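Local coordinates for hypothetical protein (Legionella pneumophila subsp. pneumophila, PDB 4KH9) that is of unknown function but binds calcium ions, and is built of three beta-rich domains, the second and third related to the E-set group, at residues T66-T76 with Q122-Y133; I183-Y192 with T242-I253. All blocks are in the same frame, centred on the assembly; numbering follows the deposited sequence. Where two conformers were deposited one is given.

Contact 1: T66-T76 with Q122-Y133; sequences TLAPGAVVRIT and QAMLQIKPELGY
Gln126 extends the pairing of two antiparallel strands beyond its last backbone bond, its NE2 donating to Gly70 O at 2.8 Å. With CG anti to the backbone N (chi1 -177°) and the chain straight beyond it, the amide reaches across to the loop carbonyl of Gly70, near the amide plane. The backbone behind it is regular: Val73 and Leu125 exchange N-H and C=O, both bonds 2.9 Å between N and O, and Ile75 pairs with Ala123 in the same way. On the face shared with Arg74, the extended selenomethionine Met124 lays CE against Val72 CG1 (3.6 Å). The other face is apolar, with Leu125 CD2 3.9 Å from Val73 CB and Ile127 CD1 near Val73 CG2. Past the strands, a water joins Gly70 N to Lys128 O and Gly132 O. Tyr133, with CG between backbone N and carbonyl carbon (chi1 60°), places one ring face against Leu67 O, 3.4 Å from CD2. Strand 123-126 forms an edge of a four-stranded antiparallel sheet, while strand 150-156 pairs with the other side of 72-77; beneath the apolar face, Phe136 and Leu138 of strand 135-140 meet Ile127 and Ile75.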
loop_
_atom_site.group_PDB
_atom_site.type_symbol
_atom_site.label_atom_id
_atom_site.label_comp_id
_atom_site.label_asym_id
_atom_site.label_seq_id
_atom_site.Cartn_x
_atom_site.Cartn_y
_atom_site.Cartn_z
ATOM N N THR A 66 -19.667 -17.347 -3.321
ATOM C CA THR A 66 -19.363 -16.928 -4.667
ATOM C C THR A 66 -20.633 -16.370 -5.293
ATOM O O THR A 66 -21.726 -16.783 -4.929
ATOM C CB THR A 66 -18.737 -18.096 -5.488
ATOM O OG1 THR A 66 -19.734 -19.071 -5.745
ATOM C CG2 THR A 66 -17.505 -18.732 -4.802
ATOM N N LEU A 67 -20.482 -15.456 -6.250
ATOM C CA LEU A 67 -21.592 -14.815 -6.950
ATOM C C LEU A 67 -21.620 -15.194 -8.441
ATOM O O LEU A 67 -22.605 -14.905 -9.150
ATOM C CB LEU A 67 -21.491 -13.284 -6.800
ATOM C CG LEU A 67 -21.538 -12.754 -5.356
ATOM C CD1 LEU A 67 -21.281 -11.255 -5.321
ATOM C CD2 LEU A 67 -22.879 -13.138 -4.659
ATOM N N ALA A 68 -20.551 -15.839 -8.919
ATOM C CA ALA A 68 -20.535 -16.294 -10.308
ATOM C C ALA A 68 -19.860 -17.635 -10.408
ATOM O O ALA A 68 -19.073 -17.984 -9.529
ATOM C CB ALA A 68 -19.844 -15.277 -11.192
ATOM N N PRO A 69 -20.097 -18.410 -11.484
ATOM C CA PRO A 69 -19.400 -19.692 -11.596
ATOM C C PRO A 69 -17.894 -19.497 -11.814
ATOM O O PRO A 69 -17.431 -18.417 -12.241
ATOM C CB PRO A 69 -20.068 -20.351 -12.807
ATOM C CG PRO A 69 -20.596 -19.234 -13.631
ATOM C CD PRO A 69 -20.990 -18.169 -12.643
ATOM N N GLY A 70 -17.138 -20.546 -11.517
ATOM C CA GLY A 70 -15.705 -20.550 -11.776
ATOM C C GLY A 70 -14.851 -19.681 -10.889
ATOM O O GLY A 70 -13.799 -19.204 -11.330
ATOM N N ALA A 71 -15.232 -19.537 -9.600
ATOM C CA ALA A 71 -14.412 -18.807 -8.661
ATOM C C ALA A 71 -13.130 -19.577 -8.378
ATOM O O ALA A 71 -13.110 -20.812 -8.475
ATOM C CB ALA A 71 -15.167 -18.545 -7.364
ATOM N N VAL A 72 -12.057 -18.851 -8.045
ATOM C CA VAL A 72 -10.765 -19.478 -7.747
ATOM C C VAL A 72 -10.527 -19.402 -6.222
ATOM O O VAL A 72 -10.702 -18.351 -5.626
ATOM C CB VAL A 72 -9.639 -18.819 -8.564
ATOM C CG1 VAL A 72 -8.287 -19.451 -8.236
ATOM C CG2 VAL A 72 -9.927 -18.927 -10.090
ATOM N N VAL A 73 -10.218 -20.542 -5.605
ATOM C CA VAL A 73 -10.047 -20.668 -4.150
ATOM C C VAL A 73 -8.619 -21.146 -3.823
ATOM O O VAL A 73 -8.120 -22.089 -4.436
ATOM C CB VAL A 73 -11.121 -21.608 -3.545
ATOM C CG1 VAL A 73 -10.966 -21.754 -2.024
ATOM C CG2 VAL A 73 -12.535 -21.115 -3.892
ATOM N N ARG A 74 -7.983 -20.466 -2.841
ATOM C CA ARG A 74 -6.643 -20.807 -2.373
ATOM C C ARG A 74 -6.640 -20.961 -0.850
ATOM O O ARG A 74 -7.111 -20.082 -0.134
ATOM C CB ARG A 74 -5.619 -19.750 -2.826
ATOM C CG ARG A 74 -4.167 -20.092 -2.449
ATOM C CD ARG A 74 -3.139 -19.168 -3.057
ATOM N NE ARG A 74 -3.310 -17.762 -2.678
ATOM C CZ ARG A 74 -3.771 -16.812 -3.490
ATOM N NH1 ARG A 74 -4.150 -17.110 -4.727
ATOM N NH2 ARG A 74 -3.874 -15.558 -3.064
ATOM N N ILE A 75 -6.095 -22.077 -0.363
ATOM C CA ILE A 75 -5.986 -22.358 1.071
ATOM C C ILE A 75 -4.510 -22.624 1.387
ATOM O O ILE A 75 -3.946 -23.579 0.854
ATOM C CB ILE A 75 -6.889 -23.558 1.444
ATOM C CG1 ILE A 75 -8.354 -23.318 1.021
ATOM C CG2 ILE A 75 -6.737 -23.960 2.940
ATOM C CD1 ILE A 75 -8.955 -24.557 0.281
ATOM N N THR A 76 -3.884 -21.768 2.210
ATOM C CA THR A 76 -2.467 -21.908 2.590
ATOM C C THR A 76 -2.356 -21.934 4.115
ATOM O O THR A 76 -3.044 -21.166 4.787
ATOM C CB THR A 76 -1.575 -20.796 1.979
ATOM O OG1 THR A 76 -1.935 -19.539 2.535
ATOM C CG2 THR A 76 -1.685 -20.714 0.453
ATOM N N GLN A 122 -0.440 -27.217 0.324
ATOM C CA GLN A 122 -1.305 -26.149 -0.206
ATOM C C GLN A 122 -2.494 -26.749 -0.982
ATOM O O GLN A 122 -2.421 -27.907 -1.408
ATOM C CB GLN A 122 -0.478 -25.228 -1.123
ATOM C CG GLN A 122 -1.128 -23.888 -1.444
ATOM C CD GLN A 122 -0.297 -23.073 -2.404
ATOM O OE1 GLN A 122 0.884 -22.783 -2.166
ATOM N NE2 GLN A 122 -0.910 -22.645 -3.496
ATOM N N ALA A 123 -3.586 -25.969 -1.145
ATOM C CA ALA A 123 -4.753 -26.349 -1.934
ATOM C C ALA A 123 -5.268 -25.149 -2.714
ATOM O O ALA A 123 -5.603 -24.122 -2.129
ATOM C CB ALA A 123 -5.849 -26.928 -1.058
HETATM N N MSE A 124 -5.271 -25.265 -4.049
HETATM C CA MSE A 124 -5.777 -24.227 -4.951
HETATM C C MSE A 124 -6.634 -24.879 -6.032
HETATM O O MSE A 124 -6.259 -25.918 -6.564
HETATM C CB MSE A 124 -4.647 -23.392 -5.572
HETATM C CG MSE A 124 -5.171 -22.204 -6.415
HETATM SE SE MSE A 124 -3.740 -21.026 -7.000
HETATM C CE MSE A 124 -4.717 -19.491 -7.730
ATOM N N LEU A 125 -7.772 -24.267 -6.359
ATOM C CA LEU A 125 -8.643 -24.818 -7.375
ATOM C C LEU A 125 -9.544 -23.775 -7.968
ATOM O O LEU A 125 -9.894 -22.783 -7.339
ATOM C CB LEU A 125 -9.527 -25.993 -6.825
ATOM C CG LEU A 125 -10.772 -25.627 -6.001
ATOM C CD1 LEU A 125 -11.860 -26.676 -6.165
ATOM C CD2 LEU A 125 -10.432 -25.367 -4.511
ATOM N N GLN A 126 -9.979 -24.058 -9.178
ATOM C CA GLN A 126 -11.032 -23.270 -9.782
ATOM C C GLN A 126 -12.262 -24.165 -9.761
ATOM O O GLN A 126 -12.204 -25.299 -10.241
ATOM C CB GLN A 126 -10.663 -22.771 -11.175
ATOM C CG GLN A 126 -11.774 -21.890 -11.741
ATOM C CD GLN A 126 -11.410 -21.241 -13.056
ATOM O OE1 GLN A 126 -10.768 -21.845 -13.948
ATOM N NE2 GLN A 126 -11.880 -20.025 -13.223
ATOM N N ILE A 127 -13.352 -23.664 -9.211
ATOM C CA ILE A 127 -14.591 -24.436 -9.089
ATOM C C ILE A 127 -15.169 -24.656 -10.486
ATOM O O ILE A 127 -15.261 -23.694 -11.265
ATOM C CB ILE A 127 -15.622 -23.769 -8.128
ATOM C CG1 ILE A 127 -14.994 -23.516 -6.748
ATOM C CG2 ILE A 127 -16.886 -24.649 -8.008
ATOM C CD1 ILE A 127 -15.865 -22.634 -5.789
ATOM N N LYS A 128 -15.541 -25.931 -10.803
ATOM C CA LYS A 128 -16.152 -26.262 -12.102
ATOM C C LYS A 128 -17.412 -25.411 -12.323
ATOM O O LYS A 128 -18.240 -25.324 -11.400
ATOM C CB LYS A 128 -16.513 -27.746 -12.191
ATOM C CG LYS A 128 -15.338 -28.676 -12.211
ATOM C CD LYS A 128 -15.793 -30.127 -12.390
ATOM C CE LYS A 128 -16.608 -30.694 -11.249
ATOM N NZ LYS A 128 -16.910 -32.135 -11.498
ATOM N N PRO A 129 -17.567 -24.780 -13.524
ATOM C CA PRO A 129 -18.741 -23.931 -13.781
ATOM C C PRO A 129 -20.080 -24.666 -13.611
ATOM O O PRO A 129 -21.063 -24.014 -13.311
ATOM C CB PRO A 129 -18.531 -23.495 -15.254
ATOM C CG PRO A 129 -17.035 -23.461 -15.406
ATOM C CD PRO A 129 -16.648 -24.745 -14.686
ATOM N N GLU A 130 -20.096 -25.998 -13.736
ATOM C CA GLU A 130 -21.296 -26.830 -13.613
ATOM C C GLU A 130 -21.788 -26.892 -12.173
ATOM O O GLU A 130 -22.970 -27.163 -11.966
ATOM C CB GLU A 130 -21.057 -28.255 -14.161
ATOM C CG GLU A 130 -20.182 -29.150 -13.294
ATOM C CD GLU A 130 -19.712 -30.421 -13.973
ATOM O OE1 GLU A 130 -19.206 -30.334 -15.114
ATOM O OE2 GLU A 130 -19.771 -31.494 -13.328
ATOM N N LEU A 131 -20.906 -26.651 -11.183
ATOM C CA LEU A 131 -21.332 -26.598 -9.784
ATOM C C LEU A 131 -21.975 -25.231 -9.467
ATOM O O LEU A 131 -22.449 -25.035 -8.357
ATOM C CB LEU A 131 -20.164 -26.894 -8.831
ATOM C CG LEU A 131 -19.516 -28.289 -8.986
ATOM C CD1 LEU A 131 -18.336 -28.424 -8.054
ATOM C CD2 LEU A 131 -20.556 -29.432 -8.762
ATOM N N GLY A 132 -21.979 -24.311 -10.436
ATOM C CA GLY A 132 -22.569 -22.982 -10.307
ATOM C C GLY A 132 -21.961 -22.082 -9.241
ATOM O O GLY A 132 -20.737 -22.035 -9.073
ATOM N N TYR A 133 -22.818 -21.346 -8.512
ATOM C CA TYR A 133 -22.341 -20.412 -7.496
ATOM C C TYR A 133 -23.268 -20.361 -6.310
ATOM O O TYR A 133 -24.374 -20.879 -6.365
ATOM C CB TYR A 133 -22.170 -18.999 -8.086
ATOM C CG TYR A 133 -23.442 -18.413 -8.643
ATOM C CD1 TYR A 133 -23.827 -18.652 -9.962
ATOM C CD2 TYR A 133 -24.248 -17.582 -7.867
ATOM C CE1 TYR A 133 -25.006 -18.115 -10.478
ATOM C CE2 TYR A 133 -25.430 -17.050 -8.367
ATOM C CZ TYR A 133 -25.794 -17.300 -9.680
ATOM O OH TYR A 133 -26.939 -16.736 -10.181
HETATM O O HOH W 1 -18.322 -20.266 -8.210
HETATM O O HOH W 2 -18.653 -22.806 -10.567
#

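Contact 2: I183-Y192 with T242-I253; sequences ISLHNDITEY and TDVQTEYGQEII
Asn187 OD1 is gripped by two backbone N-H groups, Ile189 N at 3.0 Å and Thr190 N at 2.9 Å, which arrive from opposite faces of the amide plane; the bond to Ile189 makes an Asx turn. This fixes the loop that presents Thr190 to Tyr248. The Thr190 methyl CG2 sits over the middle of the Tyr248 ring, 3.5 Å from its centroid and 8° off the normal, a CH-pi contact. Tyr248 swings into place with CG opposite its backbone N (chi1 -172°), at the first position of the type II' turn that ends at Glu251. Its CB meets the edge of the Tyr192 ring, 3.9 Å from CE1, and the two side chains cross at nearly a right angle. The Ile253 side chain points back at that of Tyr192, CG1 3.8 Å from CE1, while the Tyr192 OH is hydrogen-bonded to Thr162 OG1. Deeper in, Leu185 CD2 touches both methyls, Thr246 CG2 and Ile253 CG2, and Ile183 and Val244 run alongside in opposing directions, CG2 to CG2 4.0 Å. No hydrogen bond joins the segments: strands 183-186 and 242-248 lie 9.3 Å apart and are turned by 40°, consistent with facing layers of an E-set beta sandwich. Leu164 of strand 163-168 and Val197 and Ala199 of strand 196-202 also pack here; Asp196 and Asp198, whose calcium is not bound in this model, lie near Thr246 and Thr242.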
loop_
_atom_site.group_PDB
_atom_site.type_symbol
_atom_site.label_atom_id
_atom_site.label_comp_id
_atom_site.label_asym_id
_atom_site.label_seq_id
_atom_site.Cartn_x
_atom_site.Cartn_y
_atom_site.Cartn_z
ATOM N N ILE A 183 -14.563 3.694 0.712
ATOM C CA ILE A 183 -14.816 2.259 0.528
ATOM C C ILE A 183 -16.198 2.131 -0.099
ATOM O O ILE A 183 -17.184 2.560 0.495
ATOM C CB ILE A 183 -14.696 1.528 1.919
ATOM C CG1 ILE A 183 -13.295 1.730 2.545
ATOM C CG2 ILE A 183 -15.063 0.026 1.811
ATOM C CD1 ILE A 183 -13.270 1.793 4.142
ATOM N N SER A 184 -16.263 1.559 -1.306
ATOM C CA SER A 184 -17.526 1.442 -2.048
ATOM C C SER A 184 -17.731 0.052 -2.607
ATOM O O SER A 184 -16.797 -0.562 -3.107
ATOM C CB SER A 184 -17.578 2.435 -3.206
ATOM O OG SER A 184 -16.859 3.619 -2.918
ATOM N N LEU A 185 -18.964 -0.435 -2.515
ATOM C CA LEU A 185 -19.342 -1.722 -3.062
ATOM C C LEU A 185 -20.181 -1.482 -4.312
ATOM O O LEU A 185 -21.228 -0.840 -4.226
ATOM C CB LEU A 185 -20.097 -2.577 -2.027
ATOM C CG LEU A 185 -20.415 -4.030 -2.477
ATOM C CD1 LEU A 185 -19.125 -4.838 -2.700
ATOM C CD2 LEU A 185 -21.283 -4.735 -1.452
ATOM N N HIS A 186 -19.730 -2.016 -5.468
ATOM C CA HIS A 186 -20.406 -1.797 -6.743
ATOM C C HIS A 186 -20.820 -3.074 -7.483
ATOM O O HIS A 186 -20.168 -4.117 -7.402
ATOM C CB HIS A 186 -19.490 -1.009 -7.692
ATOM C CG HIS A 186 -19.058 0.337 -7.186
ATOM N ND1 HIS A 186 -19.928 1.419 -7.169
ATOM C CD2 HIS A 186 -17.846 0.748 -6.744
ATOM C CE1 HIS A 186 -19.224 2.435 -6.702
ATOM N NE2 HIS A 186 -17.958 2.083 -6.459
ATOM N N ASN A 187 -21.873 -2.913 -8.293
ATOM C CA ASN A 187 -22.493 -3.844 -9.239
ATOM C C ASN A 187 -23.347 -2.957 -10.135
ATOM O O ASN A 187 -24.185 -2.227 -9.606
ATOM C CB ASN A 187 -23.278 -4.934 -8.498
ATOM C CG ASN A 187 -23.953 -5.938 -9.397
ATOM O OD1 ASN A 187 -24.904 -5.624 -10.118
ATOM N ND2 ASN A 187 -23.522 -7.180 -9.323
ATOM N N ASP A 188 -23.108 -2.922 -11.462
ATOM C CA ASP A 188 -23.851 -1.979 -12.318
ATOM C C ASP A 188 -25.354 -2.366 -12.531
ATOM O O ASP A 188 -26.090 -1.590 -13.145
ATOM C CB ASP A 188 -23.154 -1.773 -13.674
ATOM C CG ASP A 188 -23.036 -2.964 -14.602
ATOM O OD1 ASP A 188 -23.210 -4.119 -14.127
ATOM O OD2 ASP A 188 -22.722 -2.750 -15.798
ATOM N N ILE A 189 -25.822 -3.483 -11.949
ATOM C CA ILE A 189 -27.210 -3.916 -12.072
ATOM C C ILE A 189 -27.958 -3.824 -10.731
ATOM O O ILE A 189 -29.168 -3.572 -10.726
ATOM C CB ILE A 189 -27.255 -5.365 -12.611
ATOM N N THR A 190 -27.242 -4.043 -9.605
ATOM C CA THR A 190 -27.798 -4.084 -8.247
ATOM C C THR A 190 -27.297 -2.930 -7.356
ATOM O O THR A 190 -26.117 -2.570 -7.382
ATOM C CB THR A 190 -27.413 -5.433 -7.589
ATOM O OG1 THR A 190 -27.736 -6.526 -8.451
ATOM C CG2 THR A 190 -28.067 -5.644 -6.242
ATOM N N GLU A 191 -28.196 -2.409 -6.518
ATOM C CA GLU A 191 -27.907 -1.375 -5.526
ATOM C C GLU A 191 -27.903 -2.055 -4.169
ATOM O O GLU A 191 -28.935 -2.599 -3.748
ATOM C CB GLU A 191 -28.922 -0.205 -5.592
ATOM C CG GLU A 191 -28.870 0.631 -6.869
ATOM C CD GLU A 191 -27.638 1.493 -7.089
ATOM O OE1 GLU A 191 -27.174 2.145 -6.126
ATOM O OE2 GLU A 191 -27.171 1.559 -8.249
ATOM N N TYR A 192 -26.724 -2.121 -3.533
ATOM C CA TYR A 192 -26.608 -2.788 -2.231
ATOM C C TYR A 192 -26.782 -1.802 -1.096
ATOM O O TYR A 192 -26.553 -0.601 -1.281
ATOM C CB TYR A 192 -25.235 -3.486 -2.074
ATOM C CG TYR A 192 -24.916 -4.532 -3.125
ATOM C CD1 TYR A 192 -25.625 -5.728 -3.186
ATOM C CD2 TYR A 192 -23.869 -4.347 -4.019
ATOM C CE1 TYR A 192 -25.317 -6.706 -4.134
ATOM C CE2 TYR A 192 -23.539 -5.323 -4.960
ATOM C CZ TYR A 192 -24.276 -6.498 -5.022
ATOM O OH TYR A 192 -23.972 -7.469 -5.952
ATOM N N THR A 242 -9.611 -3.581 4.292
ATOM C CA THR A 242 -11.031 -3.494 4.592
ATOM C C THR A 242 -11.724 -4.802 4.220
ATOM O O THR A 242 -11.309 -5.507 3.284
ATOM C CB THR A 242 -11.692 -2.269 3.928
ATOM O OG1 THR A 242 -13.093 -2.279 4.212
ATOM C CG2 THR A 242 -11.479 -2.215 2.448
ATOM N N ASP A 243 -12.811 -5.085 4.951
ATOM C CA ASP A 243 -13.653 -6.264 4.805
ATOM C C ASP A 243 -15.092 -5.826 4.864
ATOM O O ASP A 243 -15.487 -5.082 5.764
ATOM C CB ASP A 243 -13.330 -7.315 5.898
ATOM C CG ASP A 243 -13.662 -8.762 5.553
ATOM O OD1 ASP A 243 -14.169 -9.019 4.416
ATOM O OD2 ASP A 243 -13.417 -9.643 6.406
ATOM N N VAL A 244 -15.860 -6.216 3.851
ATOM C CA VAL A 244 -17.258 -5.839 3.744
ATOM C C VAL A 244 -18.134 -7.119 3.555
ATOM O O VAL A 244 -17.797 -8.010 2.749
ATOM C CB VAL A 244 -17.405 -4.851 2.562
ATOM C CG1 VAL A 244 -18.857 -4.583 2.210
ATOM C CG2 VAL A 244 -16.665 -3.533 2.844
ATOM N N GLN A 245 -19.272 -7.170 4.253
ATOM C CA GLN A 245 -20.233 -8.238 4.028
ATOM C C GLN A 245 -21.664 -7.681 4.011
ATOM O O GLN A 245 -22.009 -6.862 4.844
ATOM C CB GLN A 245 -20.123 -9.381 5.041
ATOM C CG GLN A 245 -20.994 -10.563 4.605
ATOM C CD GLN A 245 -20.771 -11.830 5.348
ATOM O OE1 GLN A 245 -19.691 -12.405 5.333
ATOM N NE2 GLN A 245 -21.834 -12.371 5.887
ATOM N N THR A 246 -22.469 -8.100 3.032
ATOM C CA THR A 246 -23.889 -7.764 2.979
ATOM C C THR A 246 -24.615 -8.975 2.372
ATOM O O THR A 246 -23.987 -10.003 2.110
ATOM C CB THR A 246 -24.189 -6.427 2.277
ATOM O OG1 THR A 246 -25.562 -6.110 2.517
ATOM C CG2 THR A 246 -23.910 -6.442 0.787
ATOM N N GLU A 247 -25.940 -8.874 2.240
ATOM C CA GLU A 247 -26.781 -9.926 1.679
ATOM C C GLU A 247 -27.731 -9.318 0.689
ATOM O O GLU A 247 -28.286 -8.249 0.939
ATOM C CB GLU A 247 -27.561 -10.719 2.756
ATOM C CG GLU A 247 -26.727 -11.359 3.864
ATOM C CD GLU A 247 -26.346 -10.432 5.009
ATOM O OE1 GLU A 247 -27.262 -9.926 5.698
ATOM O OE2 GLU A 247 -25.130 -10.225 5.232
ATOM N N TYR A 248 -27.897 -9.978 -0.449
ATOM C CA TYR A 248 -28.844 -9.545 -1.460
ATOM C C TYR A 248 -29.642 -10.773 -1.849
ATOM O O TYR A 248 -29.154 -11.646 -2.577
ATOM C CB TYR A 248 -28.178 -8.838 -2.644
ATOM C CG TYR A 248 -29.198 -8.240 -3.581
ATOM C CD1 TYR A 248 -29.832 -7.034 -3.279
ATOM C CD2 TYR A 248 -29.558 -8.891 -4.760
ATOM C CE1 TYR A 248 -30.805 -6.499 -4.122
ATOM C CE2 TYR A 248 -30.520 -8.358 -5.615
ATOM C CZ TYR A 248 -31.138 -7.161 -5.295
ATOM O OH TYR A 248 -32.073 -6.635 -6.148
ATOM N N GLY A 249 -30.838 -10.849 -1.266
ATOM C CA GLY A 249 -31.747 -11.973 -1.397
ATOM C C GLY A 249 -31.223 -13.098 -0.535
ATOM O O GLY A 249 -31.031 -12.920 0.671
ATOM N N GLN A 250 -30.927 -14.231 -1.167
ATOM C CA GLN A 250 -30.373 -15.420 -0.514
ATOM C C GLN A 250 -28.841 -15.515 -0.756
ATOM O O GLN A 250 -28.227 -16.529 -0.427
ATOM C CB GLN A 250 -31.092 -16.690 -1.020
ATOM C CG GLN A 250 -31.037 -16.893 -2.539
ATOM C CD GLN A 250 -31.662 -18.203 -2.941
ATOM O OE1 GLN A 250 -31.001 -19.249 -2.979
ATOM N NE2 GLN A 250 -32.952 -18.175 -3.242
ATOM N N GLU A 251 -28.239 -14.450 -1.307
ATOM C CA GLU A 251 -26.816 -14.424 -1.637
ATOM C C GLU A 251 -25.991 -13.577 -0.681
ATOM O O GLU A 251 -26.332 -12.434 -0.398
ATOM C CB GLU A 251 -26.607 -13.884 -3.055
ATOM C CG GLU A 251 -27.229 -14.712 -4.152
ATOM C CD GLU A 251 -27.010 -14.061 -5.499
ATOM O OE1 GLU A 251 -25.947 -14.321 -6.108
ATOM O OE2 GLU A 251 -27.873 -13.262 -5.928
ATOM N N ILE A 252 -24.874 -14.142 -0.226
ATOM C CA ILE A 252 -23.868 -13.482 0.599
ATOM C C ILE A 252 -22.929 -12.729 -0.353
ATOM O O ILE A 252 -22.396 -13.317 -1.310
ATOM C CB ILE A 252 -23.105 -14.495 1.519
ATOM C CG1 ILE A 252 -24.049 -15.305 2.456
ATOM C CG2 ILE A 252 -21.945 -13.841 2.289
ATOM C CD1 ILE A 252 -24.701 -14.578 3.626
ATOM N N ILE A 253 -22.775 -11.425 -0.106
ATOM C CA ILE A 253 -21.872 -10.551 -0.835
ATOM C C ILE A 253 -20.716 -10.257 0.107
ATOM O O ILE A 253 -20.879 -9.536 1.108
ATOM C CB ILE A 253 -22.542 -9.249 -1.381
ATOM C CG1 ILE A 253 -24.033 -9.424 -1.849
ATOM C CG2 ILE A 253 -21.646 -8.516 -2.388
ATOM C CD1 ILE A 253 -24.313 -10.216 -3.064
#

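Strands near the N terminus, 2-3 and 25-29, join sheets that also hold strands beyond residue 267; the two contacts then follow in series. Contact 1 comes first, closing a loop of 45 residues within the N-terminal domain by pairing neighbouring strands of one sheet. Contact 2 opens only afterwards, in the central domain, where 49 residues, more than half of them strand, separate partners that pack mainly through side chains. Neither nests in the other, yet they meet: Leu67 CD2 lies 3.6 Å from Ile253 CD1, and Tyr133 CE2 packs on Glu251 OE1. The loop ends of contact 1 thus rest on the hairpin of contact 2, joining the two domains.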